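Local coordinates for protein 2-nitropropane dioxygenase (Streptomyces ansochromogenes, PDB 3BW2) that probably oxidises alkyl nitronates such as propionate 3-nitronate with molecular oxygen, using flavin mononucleotide held in a TIM barrel, at residues A[37-42]-A[125-130]; A[56-61]-A[119-124]; A[94-99]-A[305-310]. All blocks are in the same frame, centred on the assembly; numbering follows the deposited sequence.

Interaction 1: A[37-42]-A[125-130]; sequences LGFLAA and VVSFHF. With FMN (flavin mononucleotide), chain B.
Apolar packing comes first: Phe39 and Leu37 reach across the barrel interior to Val125. The Phe39 ring puts CZ 4.0 Å from CG1 of Val125, while CD2 of Leu37 lies 4.2 Å from Val125 CG2, so the two branches of the valine serve different partners. Its torsion explains the division, with CG1 anti to the backbone N (chi1 -178°) and CG2 anti to the carbonyl carbon. The nearest CA atoms, those of Phe39 and Val125, are 8.7 Å apart, as expected for TIM-barrel strands 38-41 and 125-129 with strand 65-70 between them.

The second kind of contact is polar against aromatic. Ser127 OG sits obliquely by the Phe39 ring, 3.3 Å from CE2, and its hydrogen-bonding partner is Asn68 ND2 on the intervening strand.

A third kind involves the cofactor. His129 lays one ring face toward the pyrimidine end of the flavin, with CD2 3.1 Å from FMN O2 and FMN C2 3.7 Å above the ring plane, offset toward the rim.

Chemically, the contact passes from hydrocarbon to a polar second shell. Ser127 grips the amide nitrogen of Asn68, whose OD1 is hydrogen-bonded to FMN. The serine is therefore placed to fix the rotation of that amide, and Phe39 flanks the serine hydroxyl.

Interaction 2: A[56-61]-A[119-124]; sequences RLRGLT and LDDPVP
Arg58 and Asp121 form a salt bridge, their side chains approaching from opposite directions. Arg58 NH1 is 2.9 Å from Asp121 OD2, and NH2 of the same arginine is 3.2 Å from OD1. Both hydrogen bonds are weak in geometry, and the guanidinium and carboxylate planes are turned 43° from each other, so this is a twisted pairing and not a flat bidentate one.

A further hydrogen bond goes to the backbone. Arg58 NH2 donates to Asp121 O at 3.1 Å; the oxygen lies near the guanidinium plane, but the donor stands 56° above the carbonyl plane. Pro122 O also comes close, 2.9 Å from Arg58 NH2, at the edge of the guanidinium. The reach depends on chain shape: Arg58 CG is anti to the carbonyl carbon (chi1 -75°), and from there the chain runs extended to NE.

Val123 adds a van der Waals contact, its CG1 methyl lying obliquely 3.9 Å from Arg58 NH2. Replacing Arg58 by an alanine would probably leave the Asp121 carboxylate without its opposite charge and the Asp121 carbonyl without this donor, opening a gap beside Val123.

Asp121 is the first residue past helix 111-120, so the cation meets a helix C-terminal end, where the dipole would be expected to welcome it. Tyr51, on the same helix 47-60 as Arg58, also hydrogen-bonds Asp121 OD2. Arg58 and Val123 both touch Phe65 of strand 65-70, the strand that follows helix 47-60 and lies in the barrel between strands 38-41 and 125-129.

Interaction 3: A[94-99]-A[305-310]; sequences AWYETE and RKAAAK
A Schellman motif ends helix 90-95, and the chain leaving it sets Tyr96 and Thr98 against Ala307 and Ala308 of helix 296-311. The evidence for the motif is the positive phi of Glu97 (46°) together with two bonds back into the last helical turn. This contact lies near the outside of the fold, away from the flavin site, and joins a helix end to the flank of a long helix.

The packing is close because the residues on the long helix are small: the CA atoms of Tyr96 and Ala307 are only 6.0 Å apart. Tyr96 CB meets Ala307 CB at 3.7 Å, a contact of methylene with methyl close to both backbones. Further out, the ring runs obliquely alongside the helix and reaches the next residue, where CE1 of Tyr96 is 3.7 Å from Ala308 CB and equally near Ala308 CA. The tyrosine's CG stands anti to its own carbonyl carbon (chi1 -72°), an orientation that carries the ring past Ala307 to Ala308. Thr98 adds a looser contact through its methyl group, CG2 lying 4.3 Å from Ala307 CB.

Polar anchoring comes from outside the two segments. Tyr96 OH is hydrogen-bonded to Asp313 OD2, just beyond helix 296-311, and to Arg281 NH2, so two partners hold the far end of the ring. The ring is also covered on one face by its neighbour in sequence: Trp95 CD1 stands 3.9 Å above the tyrosine plane, over the ring centre.

In the fold
From the N terminus, strand 38-41 opens the loop of interaction 1 and helix 47-60 that of interaction 2. Interaction 2 closes first, at 119-124, and interaction 1 immediately afterwards, at 125-130, so the smaller loop lies within the larger. Their centres are 12 Å apart, and Leu40 CG packs 3.8 Å from Leu57 CD2, joining the outer face of strand 38-41 to helix 47-60. Interaction 3 starts at 94-99, inside both loops, but closes only at 305-310, and therefore crosses both. Its centre is 29 Å from that of interaction 1 and 35 Å from that of interaction 2; it ties the segment after helix 90-95 to helix 296-311, late in the chain.

Interaction 1: A[37-42]-A[125-130]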
loop_
_atom_site.group_PDB
_atom_site.type_symbol
_atom_site.label_atom_id
_atom_site.label_comp_id
_atom_site.label_asym_id
_atom_site.label_seq_id
_atom_site.Cartn_x
_atom_site.Cartn_y
_atom_site.Cartn_z
ATOM N N LEU A 37 -21.285 5.968 10.661
ATOM C CA LEU A 37 -22.161 6.093 9.502
ATOM C C LEU A 37 -22.379 4.723 8.880
ATOM O O LEU A 37 -21.483 4.181 8.226
ATOM C CB LEU A 37 -21.542 7.030 8.457
ATOM C CG LEU A 37 -22.408 7.281 7.211
ATOM C CD1 LEU A 37 -23.701 8.002 7.619
ATOM C CD2 LEU A 37 -21.639 8.120 6.203
ATOM N N GLY A 38 -23.568 4.163 9.091
ATOM C CA GLY A 38 -23.887 2.866 8.526
ATOM C C GLY A 38 -24.155 3.019 7.039
ATOM O O GLY A 38 -24.551 4.093 6.586
ATOM N N PHE A 39 -23.948 1.948 6.280
ATOM C CA PHE A 39 -24.155 1.986 4.837
ATOM C C PHE A 39 -24.909 0.779 4.300
ATOM O O PHE A 39 -24.735 -0.347 4.776
ATOM C CB PHE A 39 -22.808 2.049 4.109
ATOM C CG PHE A 39 -22.555 3.347 3.401
ATOM C CD1 PHE A 39 -21.760 4.327 3.981
ATOM C CD2 PHE A 39 -23.106 3.589 2.149
ATOM C CE1 PHE A 39 -21.516 5.533 3.326
ATOM C CE2 PHE A 39 -22.868 4.790 1.486
ATOM C CZ PHE A 39 -22.071 5.763 2.078
ATOM N N LEU A 40 -25.742 1.028 3.296
ATOM C CA LEU A 40 -26.483 -0.031 2.626
ATOM C C LEU A 40 -25.818 -0.158 1.260
ATOM O O LEU A 40 -25.306 0.826 0.718
ATOM C CB LEU A 40 -27.957 0.351 2.442
ATOM C CG LEU A 40 -28.867 0.351 3.670
ATOM C CD1 LEU A 40 -30.264 0.817 3.262
ATOM C CD2 LEU A 40 -28.925 -1.050 4.267
ATOM N N ALA A 41 -25.818 -1.364 0.709
ATOM C CA ALA A 41 -25.215 -1.603 -0.595
ATOM C C ALA A 41 -26.321 -1.889 -1.599
ATOM O O ALA A 41 -27.059 -2.856 -1.441
ATOM C CB ALA A 41 -24.259 -2.789 -0.520
ATOM N N ALA A 42 -26.439 -1.053 -2.626
ATOM C CA ALA A 42 -27.468 -1.264 -3.642
ATOM C C ALA A 42 -26.906 -2.072 -4.817
ATOM O O ALA A 42 -27.635 -2.453 -5.737
ATOM C CB ALA A 42 -28.011 0.087 -4.126
ATOM N N VAL A 125 -26.879 10.168 2.824
ATOM C CA VAL A 125 -25.644 10.058 2.056
ATOM C C VAL A 125 -25.736 9.009 0.955
ATOM O O VAL A 125 -26.319 7.942 1.150
ATOM C CB VAL A 125 -24.460 9.663 2.980
ATOM C CG1 VAL A 125 -23.158 9.602 2.179
ATOM C CG2 VAL A 125 -24.345 10.650 4.139
ATOM N N VAL A 126 -25.164 9.322 -0.203
ATOM C CA VAL A 126 -25.132 8.391 -1.327
ATOM C C VAL A 126 -23.705 8.372 -1.856
ATOM O O VAL A 126 -23.096 9.426 -2.045
ATOM C CB VAL A 126 -26.078 8.822 -2.475
ATOM C CG1 VAL A 126 -25.847 7.940 -3.704
ATOM C CG2 VAL A 126 -27.526 8.696 -2.031
ATOM N N SER A 127 -23.159 7.179 -2.068
ATOM C CA SER A 127 -21.803 7.065 -2.595
ATOM C C SER A 127 -21.859 6.284 -3.902
ATOM O O SER A 127 -22.786 5.509 -4.130
ATOM C CB SER A 127 -20.870 6.373 -1.590
ATOM O OG SER A 127 -21.242 5.023 -1.375
ATOM N N PHE A 128 -20.873 6.502 -4.762
ATOM C CA PHE A 128 -20.826 5.836 -6.059
ATOM C C PHE A 128 -19.526 5.067 -6.219
ATOM O O PHE A 128 -18.480 5.505 -5.747
ATOM C CB PHE A 128 -20.944 6.874 -7.180
ATOM C CG PHE A 128 -22.236 7.642 -7.165
ATOM C CD1 PHE A 128 -23.315 7.226 -7.934
ATOM C CD2 PHE A 128 -22.378 8.775 -6.371
ATOM C CE1 PHE A 128 -24.525 7.929 -7.912
ATOM C CE2 PHE A 128 -23.576 9.483 -6.342
ATOM C CZ PHE A 128 -24.653 9.058 -7.116
ATOM N N HIS A 129 -19.597 3.925 -6.897
ATOM C CA HIS A 129 -18.419 3.102 -7.121
ATOM C C HIS A 129 -18.293 2.789 -8.608
ATOM O O HIS A 129 -19.297 2.733 -9.321
ATOM C CB HIS A 129 -18.529 1.795 -6.320
ATOM C CG HIS A 129 -17.210 1.268 -5.840
ATOM N ND1 HIS A 129 -16.712 0.038 -6.217
ATOM C CD2 HIS A 129 -16.291 1.802 -5.000
ATOM C CE1 HIS A 129 -15.545 -0.164 -5.629
ATOM N NE2 HIS A 129 -15.267 0.892 -4.884
ATOM N N PHE A 130 -17.053 2.604 -9.063
ATOM C CA PHE A 130 -16.739 2.283 -10.458
ATOM C C PHE A 130 -16.882 3.476 -11.402
ATOM O O PHE A 130 -17.258 3.318 -12.565
ATOM C CB PHE A 130 -17.614 1.129 -10.963
ATOM C CG PHE A 130 -17.443 -0.156 -10.196
ATOM C CD1 PHE A 130 -16.187 -0.731 -10.041
ATOM C CD2 PHE A 130 -18.548 -0.808 -9.656
ATOM C CE1 PHE A 130 -16.032 -1.945 -9.359
ATOM C CE2 PHE A 130 -18.408 -2.013 -8.977
ATOM C CZ PHE A 130 -17.144 -2.585 -8.827
HETATM N N1 FMN B . -17.427 -0.673 -1.998
HETATM C C2 FMN B . -18.523 -0.105 -2.669
HETATM O O2 FMN B . -18.499 1.079 -2.995
HETATM N N3 FMN B . -19.643 -0.866 -2.963
HETATM C C4 FMN B . -19.752 -2.203 -2.614
HETATM O O4 FMN B . -20.783 -2.843 -2.895
HETATM C C4A FMN B . -18.661 -2.795 -1.922
HETATM N N5 FMN B . -18.712 -4.126 -1.517
HETATM C C5A FMN B . -17.665 -4.721 -0.809
HETATM C C6 FMN B . -17.776 -6.074 -0.398
HETATM C C7 FMN B . -16.736 -6.740 0.341
HETATM C C7M FMN B . -17.271 -7.788 1.346
HETATM C C8 FMN B . -15.594 -5.920 0.668
HETATM C C8M FMN B . -14.762 -6.120 1.934
HETATM C C9 FMN B . -15.456 -4.561 0.239
HETATM C C9A FMN B . -16.498 -3.952 -0.500
HETATM N N10 FMN B . -16.421 -2.599 -0.927
HETATM C C10 FMN B . -17.497 -2.008 -1.624
HETATM C "C1'" FMN B . -15.120 -1.807 -0.781
HETATM C "C2'" FMN B . -15.263 -0.903 0.470
HETATM O "O2'" FMN B . -15.966 0.273 0.103
HETATM C "C3'" FMN B . -13.879 -0.439 1.041
HETATM O "O3'" FMN B . -13.210 0.236 -0.025
HETATM C "C4'" FMN B . -12.977 -1.581 1.536
HETATM O "O4'" FMN B . -13.775 -2.448 2.342
HETATM C "C5'" FMN B . -11.789 -1.023 2.375
HETATM O "O5'" FMN B . -10.918 -2.083 2.861
HETATM P P FMN B . -11.071 -2.937 4.248
HETATM O O1P FMN B . -11.632 -1.700 4.863
HETATM O O2P FMN B . -9.588 -3.147 4.000
HETATM O O3P FMN B . -12.038 -3.792 3.451
#

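Interaction 2: A[56-61]-A[119-124]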
loop_
_atom_site.group_PDB
_atom_site.type_symbol
_atom_site.label_atom_id
_atom_site.label_comp_id
_atom_site.label_asym_id
_atom_site.label_seq_id
_atom_site.Cartn_x
_atom_site.Cartn_y
_atom_site.Cartn_z
ATOM N N ARG A 56 -36.526 -0.409 5.710
ATOM C CA ARG A 56 -36.213 -1.269 6.842
ATOM C C ARG A 56 -35.304 -0.530 7.823
ATOM O O ARG A 56 -35.578 -0.465 9.022
ATOM C CB ARG A 56 -35.506 -2.526 6.336
ATOM C CG ARG A 56 -35.218 -3.583 7.388
ATOM C CD ARG A 56 -36.391 -4.534 7.539
ATOM N NE ARG A 56 -37.027 -4.414 8.848
ATOM C CZ ARG A 56 -36.435 -4.727 9.996
ATOM N NH1 ARG A 56 -37.092 -4.584 11.140
ATOM N NH2 ARG A 56 -35.190 -5.189 10.001
ATOM N N LEU A 57 -34.223 0.033 7.297
ATOM C CA LEU A 57 -33.249 0.752 8.108
ATOM C C LEU A 57 -33.822 1.970 8.832
ATOM O O LEU A 57 -33.465 2.238 9.976
ATOM C CB LEU A 57 -32.072 1.177 7.231
ATOM C CG LEU A 57 -30.897 1.849 7.939
ATOM C CD1 LEU A 57 -30.387 0.958 9.073
ATOM C CD2 LEU A 57 -29.799 2.113 6.923
ATOM N N ARG A 58 -34.700 2.713 8.163
ATOM C CA ARG A 58 -35.307 3.887 8.776
ATOM C C ARG A 58 -36.131 3.477 9.990
ATOM O O ARG A 58 -36.334 4.267 10.913
ATOM C CB ARG A 58 -36.185 4.622 7.763
ATOM C CG ARG A 58 -35.388 5.415 6.736
ATOM C CD ARG A 58 -36.272 5.862 5.578
ATOM N NE ARG A 58 -35.611 6.845 4.721
ATOM C CZ ARG A 58 -36.049 7.194 3.516
ATOM N NH1 ARG A 58 -37.149 6.636 3.022
ATOM N NH2 ARG A 58 -35.392 8.106 2.808
ATOM N N GLY A 59 -36.600 2.234 9.983
ATOM C CA GLY A 59 -37.376 1.730 11.098
ATOM C C GLY A 59 -36.456 1.236 12.199
ATOM O O GLY A 59 -36.893 1.004 13.326
ATOM N N LEU A 60 -35.175 1.078 11.875
ATOM C CA LEU A 60 -34.194 0.616 12.853
ATOM C C LEU A 60 -33.433 1.773 13.479
ATOM O O LEU A 60 -33.030 1.701 14.637
ATOM C CB LEU A 60 -33.213 -0.356 12.200
ATOM C CG LEU A 60 -33.871 -1.636 11.677
ATOM C CD1 LEU A 60 -32.844 -2.495 10.955
ATOM C CD2 LEU A 60 -34.487 -2.399 12.842
ATOM N N THR A 61 -33.240 2.850 12.723
ATOM C CA THR A 61 -32.526 4.005 13.257
ATOM C C THR A 61 -32.981 5.307 12.618
ATOM O O THR A 61 -33.409 5.332 11.466
ATOM C CB THR A 61 -31.001 3.873 13.049
ATOM O OG1 THR A 61 -30.342 5.032 13.576
ATOM C CG2 THR A 61 -30.673 3.748 11.566
ATOM N N LEU A 119 -33.913 10.043 -5.338
ATOM C CA LEU A 119 -34.299 11.434 -5.530
ATOM C C LEU A 119 -35.734 11.675 -5.070
ATOM O O LEU A 119 -36.071 12.765 -4.616
ATOM C CB LEU A 119 -34.151 11.834 -7.000
ATOM C CG LEU A 119 -32.713 12.058 -7.471
ATOM C CD1 LEU A 119 -32.682 12.243 -8.982
ATOM C CD2 LEU A 119 -32.130 13.281 -6.757
ATOM N N ASP A 120 -36.577 10.653 -5.173
ATOM C CA ASP A 120 -37.965 10.797 -4.760
ATOM C C ASP A 120 -38.132 10.707 -3.241
ATOM O O ASP A 120 -39.054 11.297 -2.672
ATOM C CB ASP A 120 -38.826 9.735 -5.440
ATOM C CG ASP A 120 -40.289 9.871 -5.093
ATOM O OD1 ASP A 120 -40.881 10.926 -5.414
ATOM O OD2 ASP A 120 -40.849 8.925 -4.497
ATOM N N ASP A 121 -37.233 9.970 -2.589
ATOM C CA ASP A 121 -37.268 9.798 -1.139
ATOM C C ASP A 121 -35.817 9.855 -0.640
ATOM O O ASP A 121 -35.271 8.859 -0.168
ATOM C CB ASP A 121 -37.890 8.440 -0.808
ATOM C CG ASP A 121 -38.344 8.339 0.632
ATOM O OD1 ASP A 121 -38.015 9.242 1.428
ATOM O OD2 ASP A 121 -39.029 7.349 0.965
ATOM N N PRO A 122 -35.190 11.041 -0.716
ATOM C CA PRO A 122 -33.804 11.303 -0.312
ATOM C C PRO A 122 -33.277 10.636 0.958
ATOM O O PRO A 122 -33.971 10.549 1.973
ATOM C CB PRO A 122 -33.756 12.823 -0.204
ATOM C CG PRO A 122 -34.755 13.266 -1.218
ATOM C CD PRO A 122 -35.896 12.310 -0.969
ATOM N N VAL A 123 -32.037 10.161 0.880
ATOM C CA VAL A 123 -31.371 9.552 2.024
ATOM C C VAL A 123 -30.254 10.529 2.389
ATOM O O VAL A 123 -29.877 11.383 1.584
ATOM C CB VAL A 123 -30.786 8.164 1.682
ATOM C CG1 VAL A 123 -31.911 7.230 1.240
ATOM C CG2 VAL A 123 -29.717 8.286 0.608
ATOM N N PRO A 124 -29.708 10.423 3.607
ATOM C CA PRO A 124 -28.642 11.333 4.032
ATOM C C PRO A 124 -27.368 11.349 3.188
ATOM O O PRO A 124 -26.835 12.415 2.878
ATOM C CB PRO A 124 -28.371 10.893 5.470
ATOM C CG PRO A 124 -29.698 10.366 5.915
ATOM C CD PRO A 124 -30.120 9.549 4.718
#

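Interaction 3: A[94-99]-A[305-310]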
loop_
_atom_site.group_PDB
_atom_site.type_symbol
_atom_site.label_atom_id
_atom_site.label_comp_id
_atom_site.label_asym_id
_atom_site.label_seq_id
_atom_site.Cartn_x
_atom_site.Cartn_y
_atom_site.Cartn_z
ATOM N N ALA A 94 -19.384 -28.100 -13.932
ATOM C CA ALA A 94 -19.672 -29.518 -13.744
ATOM C C ALA A 94 -19.538 -29.913 -12.272
ATOM O O ALA A 94 -20.409 -30.589 -11.720
ATOM C CB ALA A 94 -18.728 -30.358 -14.595
ATOM N N TRP A 95 -18.451 -29.482 -11.638
ATOM C CA TRP A 95 -18.212 -29.805 -10.235
ATOM C C TRP A 95 -19.308 -29.287 -9.312
ATOM O O TRP A 95 -19.825 -30.026 -8.477
ATOM C CB TRP A 95 -16.859 -29.250 -9.782
ATOM C CG TRP A 95 -16.529 -29.625 -8.367
ATOM C CD1 TRP A 95 -16.627 -28.830 -7.261
ATOM C CD2 TRP A 95 -16.104 -30.911 -7.901
ATOM N NE1 TRP A 95 -16.291 -29.542 -6.133
ATOM C CE2 TRP A 95 -15.965 -30.822 -6.497
ATOM C CE3 TRP A 95 -15.828 -32.131 -8.533
ATOM C CZ2 TRP A 95 -15.562 -31.912 -5.711
ATOM C CZ3 TRP A 95 -15.426 -33.215 -7.751
ATOM C CH2 TRP A 95 -15.297 -33.095 -6.355
ATOM N N TYR A 96 -19.660 -28.015 -9.457
ATOM C CA TYR A 96 -20.698 -27.425 -8.629
ATOM C C TYR A 96 -22.072 -27.753 -9.192
ATOM O O TYR A 96 -23.086 -27.269 -8.693
ATOM C CB TYR A 96 -20.494 -25.908 -8.532
ATOM C CG TYR A 96 -19.304 -25.537 -7.675
ATOM C CD1 TYR A 96 -19.304 -25.792 -6.302
ATOM C CD2 TYR A 96 -18.158 -24.977 -8.239
ATOM C CE1 TYR A 96 -18.192 -25.504 -5.510
ATOM C CE2 TYR A 96 -17.037 -24.687 -7.457
ATOM C CZ TYR A 96 -17.062 -24.954 -6.096
ATOM O OH TYR A 96 -15.953 -24.691 -5.321
ATOM N N GLU A 97 -22.087 -28.583 -10.233
ATOM C CA GLU A 97 -23.320 -29.023 -10.884
ATOM C C GLU A 97 -24.303 -27.892 -11.152
ATOM O O GLU A 97 -25.467 -27.951 -10.753
ATOM C CB GLU A 97 -23.993 -30.105 -10.038
ATOM C CG GLU A 97 -23.092 -31.302 -9.773
ATOM C CD GLU A 97 -23.773 -32.384 -8.963
ATOM O OE1 GLU A 97 -24.206 -32.100 -7.826
ATOM O OE2 GLU A 97 -23.870 -33.522 -9.465
ATOM N N THR A 98 -23.825 -26.864 -11.840
ATOM C CA THR A 98 -24.659 -25.720 -12.163
ATOM C C THR A 98 -24.155 -25.077 -13.447
ATOM O O THR A 98 -22.986 -25.217 -13.808
ATOM C CB THR A 98 -24.637 -24.688 -11.021
ATOM O OG1 THR A 98 -25.513 -23.601 -11.338
ATOM C CG2 THR A 98 -23.229 -24.157 -10.815
ATOM N N GLU A 99 -25.047 -24.380 -14.138
ATOM C CA GLU A 99 -24.708 -23.710 -15.390
ATOM C C GLU A 99 -24.077 -22.348 -15.125
ATOM O O GLU A 99 -24.407 -21.688 -14.142
ATOM C CB GLU A 99 -25.975 -23.510 -16.227
ATOM C CG GLU A 99 -26.614 -24.789 -16.720
ATOM C CD GLU A 99 -26.020 -25.249 -18.032
ATOM O OE1 GLU A 99 -26.136 -24.497 -19.023
ATOM O OE2 GLU A 99 -25.438 -26.355 -18.076
ATOM N N ARG A 305 -20.394 -19.308 -7.509
ATOM C CA ARG A 305 -20.209 -18.813 -6.154
ATOM C C ARG A 305 -21.390 -19.152 -5.251
ATOM O O ARG A 305 -21.199 -19.451 -4.075
ATOM C CB ARG A 305 -19.969 -17.303 -6.176
ATOM C CG ARG A 305 -18.569 -16.925 -6.644
ATOM C CD ARG A 305 -18.397 -15.421 -6.683
ATOM N NE ARG A 305 -18.998 -14.845 -7.877
ATOM C CZ ARG A 305 -19.265 -13.555 -8.024
ATOM N NH1 ARG A 305 -18.992 -12.703 -7.043
ATOM N NH2 ARG A 305 -19.793 -13.116 -9.159
ATOM N N LYS A 306 -22.604 -19.104 -5.797
ATOM C CA LYS A 306 -23.794 -19.438 -5.015
ATOM C C LYS A 306 -23.731 -20.904 -4.598
ATOM O O LYS A 306 -24.024 -21.252 -3.457
ATOM C CB LYS A 306 -25.077 -19.225 -5.826
ATOM C CG LYS A 306 -25.438 -17.782 -6.138
ATOM C CD LYS A 306 -26.868 -17.720 -6.678
ATOM C CE LYS A 306 -27.279 -16.310 -7.070
ATOM N NZ LYS A 306 -26.572 -15.839 -8.293
ATOM N N ALA A 307 -23.359 -21.763 -5.538
ATOM C CA ALA A 307 -23.264 -23.191 -5.264
ATOM C C ALA A 307 -22.204 -23.461 -4.200
ATOM O O ALA A 307 -22.433 -24.227 -3.263
ATOM C CB ALA A 307 -22.924 -23.940 -6.541
ATOM N N ALA A 308 -21.045 -22.825 -4.346
ATOM C CA ALA A 308 -19.955 -23.002 -3.396
ATOM C C ALA A 308 -20.387 -22.570 -1.997
ATOM O O ALA A 308 -20.117 -23.260 -1.005
ATOM C CB ALA A 308 -18.740 -22.197 -3.847
ATOM N N ALA A 309 -21.064 -21.427 -1.924
ATOM C CA ALA A 309 -21.533 -20.902 -0.648
ATOM C C ALA A 309 -22.526 -21.873 -0.026
ATOM O O ALA A 309 -22.455 -22.170 1.167
ATOM C CB ALA A 309 -22.186 -19.538 -0.850
ATOM N N LYS A 310 -23.447 -22.371 -0.841
ATOM C CA LYS A 310 -24.453 -23.318 -0.371
ATOM C C LYS A 310 -23.768 -24.510 0.300
ATOM O O LYS A 310 -24.202 -24.978 1.352
ATOM C CB LYS A 310 -25.292 -23.816 -1.550
ATOM C CG LYS A 310 -26.631 -24.440 -1.165
ATOM C CD LYS A 310 -27.628 -23.365 -0.758
ATOM C CE LYS A 310 -29.035 -23.927 -0.587
ATOM N NZ LYS A 310 -30.042 -22.837 -0.403
#